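Local structure of oxalate biosynthetic component 1 (Burkholderia thailandensis, 5IKY) at residues 1047-1052 with 1096-1101; 978-983 with 987-992; 972-977 with 1084-1089; 1051-1056 with 1080-1085. The protein produces oxalate in quorum sensing-dependent oxalogenesis, combining a serine hydrolase activity with an additional lyase activity in one chain. One frame throughout, in Å; residues are numbered along the deposited sequence.

Interaction 1: residues 1047-1052 with 1096-1101; sequences GKIVAR and TGAHAI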
loop_
_atom_site.group_PDB
_atom_site.type_symbol
_atom_site.label_atom_id
_atom_site.label_comp_id
_atom_site.label_asym_id
_atom_site.label_seq_id
_atom_site.Cartn_x
_atom_site.Cartn_y
_atom_site.Cartn_z
ATOM N N GLY A 1047 -18.867 29.716 9.881
ATOM C CA GLY A 1047 -19.233 29.022 11.103
ATOM C C GLY A 1047 -19.574 27.551 10.956
ATOM O O GLY A 1047 -19.975 26.909 11.928
ATOM N N LYS A 1048 -19.421 27.010 9.752
ATOM C CA LYS A 1048 -19.686 25.592 9.530
ATOM C C LYS A 1048 -18.648 24.739 10.252
ATOM O O LYS A 1048 -17.452 25.026 10.203
ATOM C CB LYS A 1048 -19.698 25.263 8.034
ATOM C CG LYS A 1048 -19.911 23.783 7.736
ATOM C CD LYS A 1048 -19.907 23.488 6.244
ATOM C CE LYS A 1048 -21.312 23.536 5.661
ATOM N NZ LYS A 1048 -21.343 23.074 4.244
ATOM N N ILE A 1049 -19.112 23.694 10.930
ATOM C CA ILE A 1049 -18.228 22.801 11.669
ATOM C C ILE A 1049 -18.209 21.411 11.040
ATOM O O ILE A 1049 -19.258 20.840 10.748
ATOM C CB ILE A 1049 -18.653 22.684 13.147
ATOM C CG1 ILE A 1049 -18.700 24.066 13.801
ATOM C CG2 ILE A 1049 -17.706 21.769 13.908
ATOM C CD1 ILE A 1049 -19.135 24.038 15.251
ATOM N N VAL A 1050 -17.013 20.871 10.827
ATOM C CA VAL A 1050 -16.878 19.547 10.234
ATOM C C VAL A 1050 -15.987 18.632 11.071
ATOM O O VAL A 1050 -14.819 18.937 11.315
ATOM C CB VAL A 1050 -16.309 19.626 8.805
ATOM C CG1 VAL A 1050 -16.089 18.228 8.243
ATOM C CG2 VAL A 1050 -17.241 20.428 7.906
ATOM N N ALA A 1051 -16.552 17.511 11.509
ATOM C CA ALA A 1051 -15.802 16.504 12.250
ATOM C C ALA A 1051 -15.311 15.413 11.310
ATOM O O ALA A 1051 -16.049 14.481 10.990
ATOM C CB ALA A 1051 -16.659 15.906 13.349
ATOM N N ARG A 1052 -14.064 15.530 10.873
ATOM C CA ARG A 1052 -13.496 14.588 9.916
ATOM C C ARG A 1052 -12.769 13.442 10.615
ATOM O O ARG A 1052 -11.763 13.658 11.289
ATOM C CB ARG A 1052 -12.535 15.313 8.970
ATOM C CG ARG A 1052 -12.197 14.544 7.705
ATOM C CD ARG A 1052 -13.048 15.012 6.537
ATOM N NE ARG A 1052 -12.844 16.429 6.252
ATOM C CZ ARG A 1052 -13.428 17.084 5.252
ATOM N NH1 ARG A 1052 -14.258 16.450 4.435
ATOM N NH2 ARG A 1052 -13.182 18.374 5.068
ATOM N N THR A 1096 -28.588 23.603 20.057
ATOM C CA THR A 1096 -27.915 23.964 18.816
ATOM C C THR A 1096 -26.833 22.954 18.455
ATOM O O THR A 1096 -26.317 22.244 19.321
ATOM C CB THR A 1096 -27.280 25.366 18.908
ATOM N N GLY A 1097 -26.498 22.892 17.170
ATOM C CA GLY A 1097 -25.436 22.023 16.700
ATOM C C GLY A 1097 -24.106 22.425 17.303
ATOM O O GLY A 1097 -23.488 21.640 18.020
ATOM N N ALA A 1098 -23.687 23.658 17.027
ATOM C CA ALA A 1098 -22.408 24.193 17.497
ATOM C C ALA A 1098 -22.179 23.925 18.981
ATOM O O ALA A 1098 -21.078 23.563 19.387
ATOM C CB ALA A 1098 -22.328 25.687 17.218
ATOM N N HIS A 1099 -23.226 24.092 19.781
ATOM C CA HIS A 1099 -23.147 23.809 21.208
ATOM C C HIS A 1099 -22.907 22.322 21.461
ATOM O O HIS A 1099 -21.976 21.945 22.177
ATOM C CB HIS A 1099 -24.425 24.263 21.916
ATOM N N ALA A 1100 -23.749 21.485 20.863
ATOM C CA ALA A 1100 -23.685 20.041 21.065
ATOM C C ALA A 1100 -22.358 19.456 20.593
ATOM O O ALA A 1100 -21.732 18.669 21.304
ATOM C CB ALA A 1100 -24.844 19.357 20.351
ATOM N N ILE A 1101 -21.931 19.844 19.397
ATOM C CA ILE A 1101 -20.713 19.292 18.818
ATOM C C ILE A 1101 -19.466 19.767 19.563
ATOM O O ILE A 1101 -18.536 18.990 19.768
ATOM C CB ILE A 1101 -20.578 19.649 17.322
ATOM C CG1 ILE A 1101 -21.914 19.498 16.599
ATOM C CG2 ILE A 1101 -19.577 18.747 16.657
ATOM C CD1 ILE A 1101 -21.855 19.891 15.140
#
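Ile1049 is met by two residues of the helix that begins at Gly1097, Ala1098 and Ile1101, and the whole of this contact is apolar. Its longer branch does the closer work: CD1 lies 4.0 Å from Ala1098 CA and is almost as near to the methyl of that alanine. With chi1 at -56° this branch lies beside the backbone N and then runs on fully extended, which carries its last methyl out to the first turn of the helix. The shorter branch, CG2, is left to face the next turn, where it stands 4.5 Å from Ile1101 CG2, a looser approach. A beta-branched residue suits the place, since its two arms serve two residues three apart on one helix face, while the small Ala1098 lets the strand side chain come right up to the helix backbone.

The setting is the sheet of an alpha/beta-hydrolase domain, near the edge strand 1038-1043, with the last helix of the modelled chain laid across one face. Ile1101 also reaches Trp1041 of that edge strand.

Polar links hold each partner separately. In the first helical turn Ala1100 N bonds to Thr1096 O at 3.1 Å and Ile1101 N to Gly1097 O at 2.7 Å, and Ala1098 N is taken up by Asp967 OD1. On the strand, Ile1049 N is bonded to Ser988 OG. Val1050 points to the reverse face of the sheet, where its CG1 sits 4.1 Å above the centre of the Arg1052 guanidinium plane, and Tyr1009 and Gln1042 bond the nitrogens of that group.

Interaction 2: residues 978-983 with 987-992; sequences ADIHLD and TSVVDV
Ile980 lies over Val989 and Asp991, closing a short loop between two neighbouring parallel strands, 969-976 and 988-992, of the alpha/beta-hydrolase sheet; this connection is made without a helix. In strand 988-992, Ser988 is turned from the loop, toward the helix side where it meets Ile1101. Val989 points at the loop, and its CG1, anti to the backbone N (chi1 -167°), comes within 4.1 Å of Ile980 CD1. A branched apolar residue fits here, between the loop and Leu971 of strand 969-976. Val990 faces the reverse side of the sheet. Asp991 returns to the loop side, where its side chain and that of Ile980 run alongside one another, pointing contrary ways. The isoleucine is extended, chi2 179°, so that one terminal methyl serves both strand residues. The carboxylate finds its polar partners elsewhere: Ser976 OG and Thr993 OG1 both bond OD1, and OD2 has a long, weak ion pair with Arg1052. What the loop contributes is an apolar cover on the aspartate, with Ile980 CD1 4.0 Å from Asp991 CB and 4.0 Å from Asp991 OD2.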
loop_
_atom_site.group_PDB
_atom_site.type_symbol
_atom_site.label_atom_id
_atom_site.label_comp_id
_atom_site.label_asym_id
_atom_site.label_seq_id
_atom_site.Cartn_x
_atom_site.Cartn_y
_atom_site.Cartn_z
ATOM N N ALA A 978 -18.893 13.250 -1.814
ATOM C CA ALA A 978 -18.762 14.588 -2.374
ATOM C C ALA A 978 -18.018 15.484 -1.395
ATOM O O ALA A 978 -18.033 15.239 -0.188
ATOM C CB ALA A 978 -20.131 15.171 -2.704
ATOM N N ASP A 979 -17.362 16.515 -1.916
ATOM C CA ASP A 979 -16.610 17.438 -1.075
ATOM C C ASP A 979 -17.525 18.228 -0.152
ATOM O O ASP A 979 -18.624 18.627 -0.539
ATOM C CB ASP A 979 -15.790 18.405 -1.931
ATOM C CG ASP A 979 -14.559 17.758 -2.529
ATOM O OD1 ASP A 979 -14.085 16.745 -1.973
ATOM O OD2 ASP A 979 -14.054 18.273 -3.550
ATOM N N ILE A 980 -17.066 18.441 1.076
ATOM C CA ILE A 980 -17.765 19.315 2.006
ATOM C C ILE A 980 -17.162 20.709 1.928
ATOM O O ILE A 980 -16.035 20.935 2.370
ATOM C CB ILE A 980 -17.686 18.802 3.452
ATOM C CG1 ILE A 980 -18.302 17.406 3.559
ATOM C CG2 ILE A 980 -18.389 19.770 4.393
ATOM C CD1 ILE A 980 -18.243 16.822 4.953
ATOM N N HIS A 981 -17.910 21.639 1.347
ATOM C CA HIS A 981 -17.442 23.010 1.215
ATOM C C HIS A 981 -17.433 23.681 2.581
ATOM O O HIS A 981 -18.458 24.173 3.054
ATOM C CB HIS A 981 -18.314 23.780 0.231
ATOM C CG HIS A 981 -18.433 23.121 -1.108
ATOM N ND1 HIS A 981 -17.649 23.477 -2.184
ATOM C CD2 HIS A 981 -19.234 22.120 -1.540
ATOM C CE1 HIS A 981 -17.967 22.726 -3.224
ATOM N NE2 HIS A 981 -18.927 21.894 -2.860
ATOM N N LEU A 982 -16.261 23.687 3.203
ATOM C CA LEU A 982 -16.102 24.137 4.579
ATOM C C LEU A 982 -16.449 25.613 4.772
ATOM O O LEU A 982 -16.935 26.005 5.831
ATOM C CB LEU A 982 -14.666 23.870 5.041
ATOM C CG LEU A 982 -14.301 24.238 6.479
ATOM C CD1 LEU A 982 -15.287 23.625 7.457
ATOM C CD2 LEU A 982 -12.886 23.781 6.786
ATOM N N ASP A 983 -16.214 26.422 3.743
ATOM C CA ASP A 983 -16.389 27.869 3.859
ATOM C C ASP A 983 -17.771 28.356 3.418
ATOM O O ASP A 983 -18.000 29.561 3.316
ATOM C CB ASP A 983 -15.311 28.593 3.049
ATOM C CG ASP A 983 -13.927 28.426 3.643
ATOM O OD1 ASP A 983 -13.829 28.222 4.872
ATOM O OD2 ASP A 983 -12.938 28.499 2.883
ATOM N N THR A 987 -25.116 23.341 7.055
ATOM C CA THR A 987 -25.237 22.458 8.206
ATOM C C THR A 987 -23.889 21.882 8.621
ATOM O O THR A 987 -23.092 21.479 7.773
ATOM C CB THR A 987 -26.209 21.297 7.907
ATOM O OG1 THR A 987 -27.395 21.810 7.285
ATOM C CG2 THR A 987 -26.579 20.562 9.183
ATOM N N SER A 988 -23.635 21.848 9.925
ATOM C CA SER A 988 -22.419 21.236 10.447
ATOM C C SER A 988 -22.487 19.720 10.299
ATOM O O SER A 988 -23.544 19.116 10.484
ATOM C CB SER A 988 -22.198 21.623 11.909
ATOM O OG SER A 988 -21.924 23.007 12.027
ATOM N N VAL A 989 -21.355 19.109 9.965
ATOM C CA VAL A 989 -21.330 17.693 9.613
ATOM C C VAL A 989 -20.341 16.882 10.443
ATOM O O VAL A 989 -19.235 17.337 10.731
ATOM C CB VAL A 989 -20.972 17.497 8.118
ATOM C CG1 VAL A 989 -21.265 16.068 7.679
ATOM C CG2 VAL A 989 -21.732 18.487 7.243
ATOM N N VAL A 990 -20.752 15.680 10.831
ATOM C CA VAL A 990 -19.819 14.673 11.318
ATOM C C VAL A 990 -19.549 13.710 10.168
ATOM O O VAL A 990 -20.452 13.008 9.712
ATOM C CB VAL A 990 -20.360 13.908 12.539
ATOM C CG1 VAL A 990 -19.468 12.716 12.854
ATOM C CG2 VAL A 990 -20.471 14.833 13.741
ATOM N N ASP A 991 -18.310 13.688 9.693
ATOM C CA ASP A 991 -17.980 12.964 8.471
ATOM C C ASP A 991 -17.175 11.694 8.736
ATOM O O ASP A 991 -16.058 11.746 9.252
ATOM C CB ASP A 991 -17.215 13.887 7.514
ATOM C CG ASP A 991 -16.839 13.202 6.212
ATOM O OD1 ASP A 991 -17.525 12.238 5.810
ATOM O OD2 ASP A 991 -15.855 13.640 5.584
ATOM N N VAL A 992 -17.753 10.555 8.368
ATOM C CA VAL A 992 -17.089 9.267 8.525
ATOM C C VAL A 992 -16.886 8.593 7.169
ATOM O O VAL A 992 -17.802 7.969 6.634
ATOM C CB VAL A 992 -17.893 8.324 9.442
ATOM C CG1 VAL A 992 -17.112 7.042 9.699
ATOM C CG2 VAL A 992 -18.244 9.019 10.750
#

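Interaction 3: residues 972-977 with 1084-1089; sequences VSFGSA and QWIARF
Val972 and Phe974, two residues apart on one strand, each meet a different residue of helix 1080-1090: the valine goes to Phe1089 and the phenylalanine to Ile1086. The first pair meet at an angle, with Val972 CG2 placed 4.2 Å from Phe1089 CE2 and approaching the ring neither squarely over its face nor in its plane. That methyl is the branch lying beside the backbone N, because chi1 of 179° sends CG1 the other way, anti to N. The second pair meets differently. Phe974 leaves the strand at a slant, yet its long ring brings CZ to within 4.2 Å of Ile1086 CD1, and the isoleucine methyl sits at the ring edge, close to the ring plane. A short valine and a long phenylalanine thus reach the same helix from unlike starting directions.

Between them Ser973 points to the other face of the sheet, where a hydroxyl is of use: Ser973 OG donates to Ser976 OG at 2.7 Å. The chain turns a corner at Phe974 and Gly975, and the positive phi of Gly975 (69°) is one that glycine adopts readily.

The helix here is regular, Phe1089 N bonding Trp1085 O at 2.9 Å. Around the contact, helix 792-813 packs against Ile1086 through Phe808 and Ile812 and against Phe974 through Phe805, helix 1071-1076 adds Tyr1074 and Leu1075 beside the same phenylalanine, and strands 929-935 and 988-992 lie at Val972 and Phe1089 through Phe932 and Val990.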
loop_
_atom_site.group_PDB
_atom_site.type_symbol
_atom_site.label_atom_id
_atom_site.label_comp_id
_atom_site.label_asym_id
_atom_site.label_seq_id
_atom_site.Cartn_x
_atom_site.Cartn_y
_atom_site.Cartn_z
ATOM N N VAL A 972 -24.940 13.833 9.935
ATOM C CA VAL A 972 -23.994 12.740 10.121
ATOM C C VAL A 972 -23.872 11.956 8.818
ATOM O O VAL A 972 -24.824 11.311 8.379
ATOM C CB VAL A 972 -24.421 11.792 11.256
ATOM C CG1 VAL A 972 -23.424 10.650 11.389
ATOM C CG2 VAL A 972 -24.550 12.554 12.567
ATOM N N SER A 973 -22.697 12.018 8.202
ATOM C CA SER A 973 -22.492 11.410 6.893
ATOM C C SER A 973 -21.553 10.209 6.959
ATOM O O SER A 973 -20.419 10.317 7.425
ATOM C CB SER A 973 -21.944 12.450 5.909
ATOM O OG SER A 973 -21.797 11.904 4.608
ATOM N N PHE A 974 -22.038 9.062 6.492
ATOM C CA PHE A 974 -21.211 7.868 6.375
ATOM C C PHE A 974 -20.839 7.637 4.916
ATOM O O PHE A 974 -21.705 7.393 4.074
ATOM C CB PHE A 974 -21.933 6.643 6.941
ATOM C CG PHE A 974 -22.129 6.689 8.429
ATOM C CD1 PHE A 974 -23.294 7.208 8.974
ATOM C CD2 PHE A 974 -21.149 6.214 9.283
ATOM C CE1 PHE A 974 -23.475 7.251 10.343
ATOM C CE2 PHE A 974 -21.323 6.255 10.654
ATOM C CZ PHE A 974 -22.488 6.774 11.185
ATOM N N GLY A 975 -19.545 7.719 4.624
ATOM C CA GLY A 975 -19.068 7.592 3.261
ATOM C C GLY A 975 -19.474 8.786 2.421
ATOM O O GLY A 975 -20.312 8.671 1.527
ATOM N N SER A 976 -18.886 9.941 2.714
ATOM C CA SER A 976 -19.159 11.150 1.949
ATOM C C SER A 976 -18.525 11.065 0.564
ATOM O O SER A 976 -17.302 11.057 0.431
ATOM C CB SER A 976 -18.650 12.386 2.691
ATOM O OG SER A 976 -19.273 12.507 3.956
ATOM N N ALA A 977 -19.367 11.000 -0.461
ATOM C CA ALA A 977 -18.904 10.826 -1.833
ATOM C C ALA A 977 -18.788 12.160 -2.566
ATOM O O ALA A 977 -18.608 12.199 -3.783
ATOM C CB ALA A 977 -19.835 9.890 -2.585
ATOM N N GLN A 1084 -21.625 6.958 21.006
ATOM C CA GLN A 1084 -21.902 7.877 22.105
ATOM C C GLN A 1084 -22.256 9.265 21.578
ATOM O O GLN A 1084 -23.110 9.954 22.140
ATOM C CB GLN A 1084 -20.702 7.959 23.053
ATOM C CG GLN A 1084 -20.766 9.118 24.038
ATOM C CD GLN A 1084 -20.298 8.736 25.428
ATOM O OE1 GLN A 1084 -20.538 7.622 25.893
ATOM N NE2 GLN A 1084 -19.625 9.663 26.100
ATOM N N TRP A 1085 -21.601 9.665 20.492
ATOM C CA TRP A 1085 -21.867 10.961 19.872
ATOM C C TRP A 1085 -23.289 11.003 19.325
ATOM O O TRP A 1085 -24.015 11.978 19.522
ATOM C CB TRP A 1085 -20.867 11.249 18.749
ATOM C CG TRP A 1085 -19.435 11.348 19.192
ATOM C CD1 TRP A 1085 -18.903 10.908 20.371
ATOM C CD2 TRP A 1085 -18.350 11.928 18.457
ATOM N NE1 TRP A 1085 -17.557 11.175 20.414
ATOM C CE2 TRP A 1085 -17.193 11.802 19.251
ATOM C CE3 TRP A 1085 -18.246 12.540 17.204
ATOM C CZ2 TRP A 1085 -15.948 12.266 18.834
ATOM C CZ3 TRP A 1085 -17.008 13.000 16.792
ATOM C CH2 TRP A 1085 -15.876 12.860 17.605
ATOM N N ILE A 1086 -23.675 9.933 18.639
ATOM C CA ILE A 1086 -25.015 9.809 18.082
ATOM C C ILE A 1086 -26.047 9.678 19.201
ATOM O O ILE A 1086 -27.166 10.183 19.092
ATOM C CB ILE A 1086 -25.101 8.607 17.119
ATOM C CG1 ILE A 1086 -24.195 8.853 15.910
ATOM C CG2 ILE A 1086 -26.532 8.364 16.666
ATOM C CD1 ILE A 1086 -24.188 7.734 14.906
ATOM N N ALA A 1087 -25.654 9.013 20.284
ATOM C CA ALA A 1087 -26.502 8.899 21.467
ATOM C C ALA A 1087 -26.796 10.275 22.057
ATOM O O ALA A 1087 -27.936 10.579 22.408
ATOM C CB ALA A 1087 -25.847 8.005 22.508
ATOM N N ARG A 1088 -25.760 11.102 22.160
ATOM C CA ARG A 1088 -25.909 12.458 22.675
ATOM C C ARG A 1088 -26.757 13.301 21.728
ATOM O O ARG A 1088 -27.563 14.122 22.167
ATOM C CB ARG A 1088 -24.539 13.109 22.885
ATOM N N PHE A 1089 -26.567 13.088 20.429
ATOM C CA PHE A 1089 -27.368 13.757 19.408
ATOM C C PHE A 1089 -28.844 13.404 19.548
ATOM O O PHE A 1089 -29.709 14.281 19.555
ATOM C CB PHE A 1089 -26.877 13.381 18.008
ATOM C CG PHE A 1089 -25.624 14.092 17.589
ATOM C CD1 PHE A 1089 -25.323 15.350 18.086
ATOM C CD2 PHE A 1089 -24.749 13.506 16.687
ATOM C CE1 PHE A 1089 -24.172 16.009 17.693
ATOM C CE2 PHE A 1089 -23.596 14.158 16.292
ATOM C CZ PHE A 1089 -23.307 15.411 16.796
#

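Interaction 4: residues 1051-1056 with 1080-1085; sequences ARLTGV and LWLRQW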
loop_
_atom_site.group_PDB
_atom_site.type_symbol
_atom_site.label_atom_id
_atom_site.label_comp_id
_atom_site.label_asym_id
_atom_site.label_seq_id
_atom_site.Cartn_x
_atom_site.Cartn_y
_atom_site.Cartn_z
ATOM N N ALA A 1051 -16.552 17.511 11.509
ATOM C CA ALA A 1051 -15.802 16.504 12.250
ATOM C C ALA A 1051 -15.311 15.413 11.310
ATOM O O ALA A 1051 -16.049 14.481 10.990
ATOM C CB ALA A 1051 -16.659 15.906 13.349
ATOM N N ARG A 1052 -14.064 15.530 10.873
ATOM C CA ARG A 1052 -13.496 14.588 9.916
ATOM C C ARG A 1052 -12.769 13.442 10.615
ATOM O O ARG A 1052 -11.763 13.658 11.289
ATOM C CB ARG A 1052 -12.535 15.313 8.970
ATOM C CG ARG A 1052 -12.197 14.544 7.705
ATOM C CD ARG A 1052 -13.048 15.012 6.537
ATOM N NE ARG A 1052 -12.844 16.429 6.252
ATOM C CZ ARG A 1052 -13.428 17.084 5.252
ATOM N NH1 ARG A 1052 -14.258 16.450 4.435
ATOM N NH2 ARG A 1052 -13.182 18.374 5.068
ATOM N N LEU A 1053 -13.278 12.224 10.454
ATOM C CA LEU A 1053 -12.605 11.048 10.998
ATOM C C LEU A 1053 -11.519 10.568 10.041
ATOM O O LEU A 1053 -11.759 10.418 8.840
ATOM C CB LEU A 1053 -13.598 9.912 11.267
ATOM C CG LEU A 1053 -14.770 10.130 12.227
ATOM C CD1 LEU A 1053 -15.211 8.797 12.814
ATOM C CD2 LEU A 1053 -14.429 11.119 13.329
ATOM N N THR A 1054 -10.327 10.324 10.575
ATOM C CA THR A 1054 -9.213 9.845 9.766
ATOM C C THR A 1054 -8.780 8.448 10.195
ATOM O O THR A 1054 -8.932 8.071 11.357
ATOM C CB THR A 1054 -8.001 10.796 9.844
ATOM O OG1 THR A 1054 -7.512 10.846 11.191
ATOM C CG2 THR A 1054 -8.390 12.197 9.396
ATOM N N GLY A 1055 -8.244 7.686 9.246
ATOM C CA GLY A 1055 -7.760 6.345 9.522
ATOM C C GLY A 1055 -8.848 5.296 9.438
ATOM O O GLY A 1055 -8.606 4.114 9.683
ATOM N N VAL A 1056 -10.055 5.730 9.094
ATOM C CA VAL A 1056 -11.180 4.817 8.956
ATOM C C VAL A 1056 -10.997 3.925 7.734
ATOM O O VAL A 1056 -10.636 4.398 6.656
ATOM C CB VAL A 1056 -12.519 5.577 8.834
ATOM C CG1 VAL A 1056 -13.682 4.601 8.714
ATOM C CG2 VAL A 1056 -12.719 6.502 10.025
ATOM N N LEU A 1080 -17.444 2.101 19.534
ATOM C CA LEU A 1080 -18.313 2.414 20.664
ATOM C C LEU A 1080 -18.344 3.910 20.969
ATOM O O LEU A 1080 -19.397 4.459 21.297
ATOM C CB LEU A 1080 -17.866 1.632 21.906
ATOM C CG LEU A 1080 -18.817 1.553 23.106
ATOM C CD1 LEU A 1080 -18.629 0.233 23.837
ATOM C CD2 LEU A 1080 -18.615 2.720 24.067
ATOM N N TRP A 1081 -17.193 4.566 20.862
ATOM C CA TRP A 1081 -17.100 5.983 21.200
ATOM C C TRP A 1081 -17.866 6.851 20.206
ATOM O O TRP A 1081 -18.354 7.925 20.560
ATOM C CB TRP A 1081 -15.636 6.430 21.272
ATOM C CG TRP A 1081 -14.855 6.223 20.007
ATOM C CD1 TRP A 1081 -14.157 5.106 19.648
ATOM C CD2 TRP A 1081 -14.680 7.166 18.942
ATOM N NE1 TRP A 1081 -13.562 5.293 18.423
ATOM C CE2 TRP A 1081 -13.868 6.548 17.967
ATOM C CE3 TRP A 1081 -15.132 8.470 18.715
ATOM C CZ2 TRP A 1081 -13.500 7.189 16.785
ATOM C CZ3 TRP A 1081 -14.765 9.104 17.539
ATOM C CH2 TRP A 1081 -13.957 8.464 16.590
ATOM N N LEU A 1082 -17.977 6.379 18.968
ATOM C CA LEU A 1082 -18.719 7.106 17.943
ATOM C C LEU A 1082 -20.220 7.052 18.208
ATOM O O LEU A 1082 -20.935 8.031 17.987
ATOM C CB LEU A 1082 -18.409 6.545 16.552
ATOM C CG LEU A 1082 -19.166 7.170 15.376
ATOM C CD1 LEU A 1082 -18.956 8.676 15.337
ATOM C CD2 LEU A 1082 -18.738 6.532 14.060
ATOM N N ARG A 1083 -20.692 5.906 18.690
ATOM C CA ARG A 1083 -22.109 5.721 18.978
ATOM C C ARG A 1083 -22.559 6.626 20.119
ATOM O O ARG A 1083 -23.723 7.019 20.189
ATOM C CB ARG A 1083 -22.400 4.257 19.309
ATOM C CG ARG A 1083 -21.767 3.293 18.324
ATOM C CD ARG A 1083 -22.290 1.877 18.471
ATOM N NE ARG A 1083 -21.588 0.968 17.568
ATOM C CZ ARG A 1083 -21.994 -0.262 17.276
ATOM N NH1 ARG A 1083 -23.108 -0.742 17.813
ATOM N NH2 ARG A 1083 -21.285 -1.014 16.441
ATOM N N GLN A 1084 -21.625 6.958 21.006
ATOM C CA GLN A 1084 -21.902 7.877 22.105
ATOM C C GLN A 1084 -22.256 9.265 21.578
ATOM O O GLN A 1084 -23.110 9.954 22.140
ATOM C CB GLN A 1084 -20.702 7.959 23.053
ATOM C CG GLN A 1084 -20.766 9.118 24.038
ATOM C CD GLN A 1084 -20.298 8.736 25.428
ATOM O OE1 GLN A 1084 -20.538 7.622 25.893
ATOM N NE2 GLN A 1084 -19.625 9.663 26.100
ATOM N N TRP A 1085 -21.601 9.665 20.492
ATOM C CA TRP A 1085 -21.867 10.961 19.872
ATOM C C TRP A 1085 -23.289 11.003 19.325
ATOM O O TRP A 1085 -24.015 11.978 19.522
ATOM C CB TRP A 1085 -20.867 11.249 18.749
ATOM C CG TRP A 1085 -19.435 11.348 19.192
ATOM C CD1 TRP A 1085 -18.903 10.908 20.371
ATOM C CD2 TRP A 1085 -18.350 11.928 18.457
ATOM N NE1 TRP A 1085 -17.557 11.175 20.414
ATOM C CE2 TRP A 1085 -17.193 11.802 19.251
ATOM C CE3 TRP A 1085 -18.246 12.540 17.204
ATOM C CZ2 TRP A 1085 -15.948 12.266 18.834
ATOM C CZ3 TRP A 1085 -17.008 13.000 16.792
ATOM C CH2 TRP A 1085 -15.876 12.860 17.605
#
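In the helical layer over the sheet of the alpha/beta-hydrolase domain, Leu1053 of strand 1049-1054 is met by Trp1081 and Leu1082 from the first turn of helix 1080-1090. One methyl carries the contact. Leu1053 CD1 lies 4.0 Å from Trp1081 CH2, the far corner of the indole, and 4.4 Å from Leu1082 CD2. Leucine and tryptophan reach out to meet each other, one from the strand and one from the helix, the methyl approaching the indole obliquely. Their length matters, for the two backbones are well apart: the CA atoms of Leu1053 and Leu1082 are 10.1 Å from each other, and the long apolar side chains bridge that interval.

Trp1081 holds the crowded position, its CG between backbone N and carbonyl carbon (chi1 59°), which sends the indole out across the helix axis, so that its far end comes close to the strand. Two things hold the ring there. Its NE1 makes a weak hydrogen bond to Asp1035 O, and its benzene edge stands on the face of Trp1085 in a T-shaped pair, with Trp1081 CZ3 3.6 Å above the plane of Trp1085 and offset toward the rim. The rim of Trp1085 comes up beside the small Ala1051, Trp1085 CZ3 4.5 Å from Ala1051 CB, at the limit of contact, and a short side chain suits a place this close to the broad ring.

Two residues after Leu1053 comes Gly1055, whose phi of 86° and psi of 2° would press a beta carbon against the preceding carbonyl O. Val992 of the adjacent strand lies beside Leu1053, which thus sits between strand and helix, as core leucines do in the three-layer alpha/beta/alpha sandwich of this fold.

Overall arrangement
From the N terminus, interaction 3 opens first, on strand 969-976, and stays open until helix 1080-1090. Interaction 2 is nested inside it, closing the short loop between strand 969-976 and its parallel neighbour 988-992. Interactions 1 and 4 then both start from strand 1049-1054. Interaction 4 closes at the beginning of helix 1080-1090, the same helix that closes interaction 3 just beyond. Interaction 1 runs on to helix 1097-1103 and so crosses interaction 3. Three adjacent strands are joined in this way: on one face to two consecutive C-terminal helices, which also touch through Phe1089 and Ile1101, and on the other to loop 978-983.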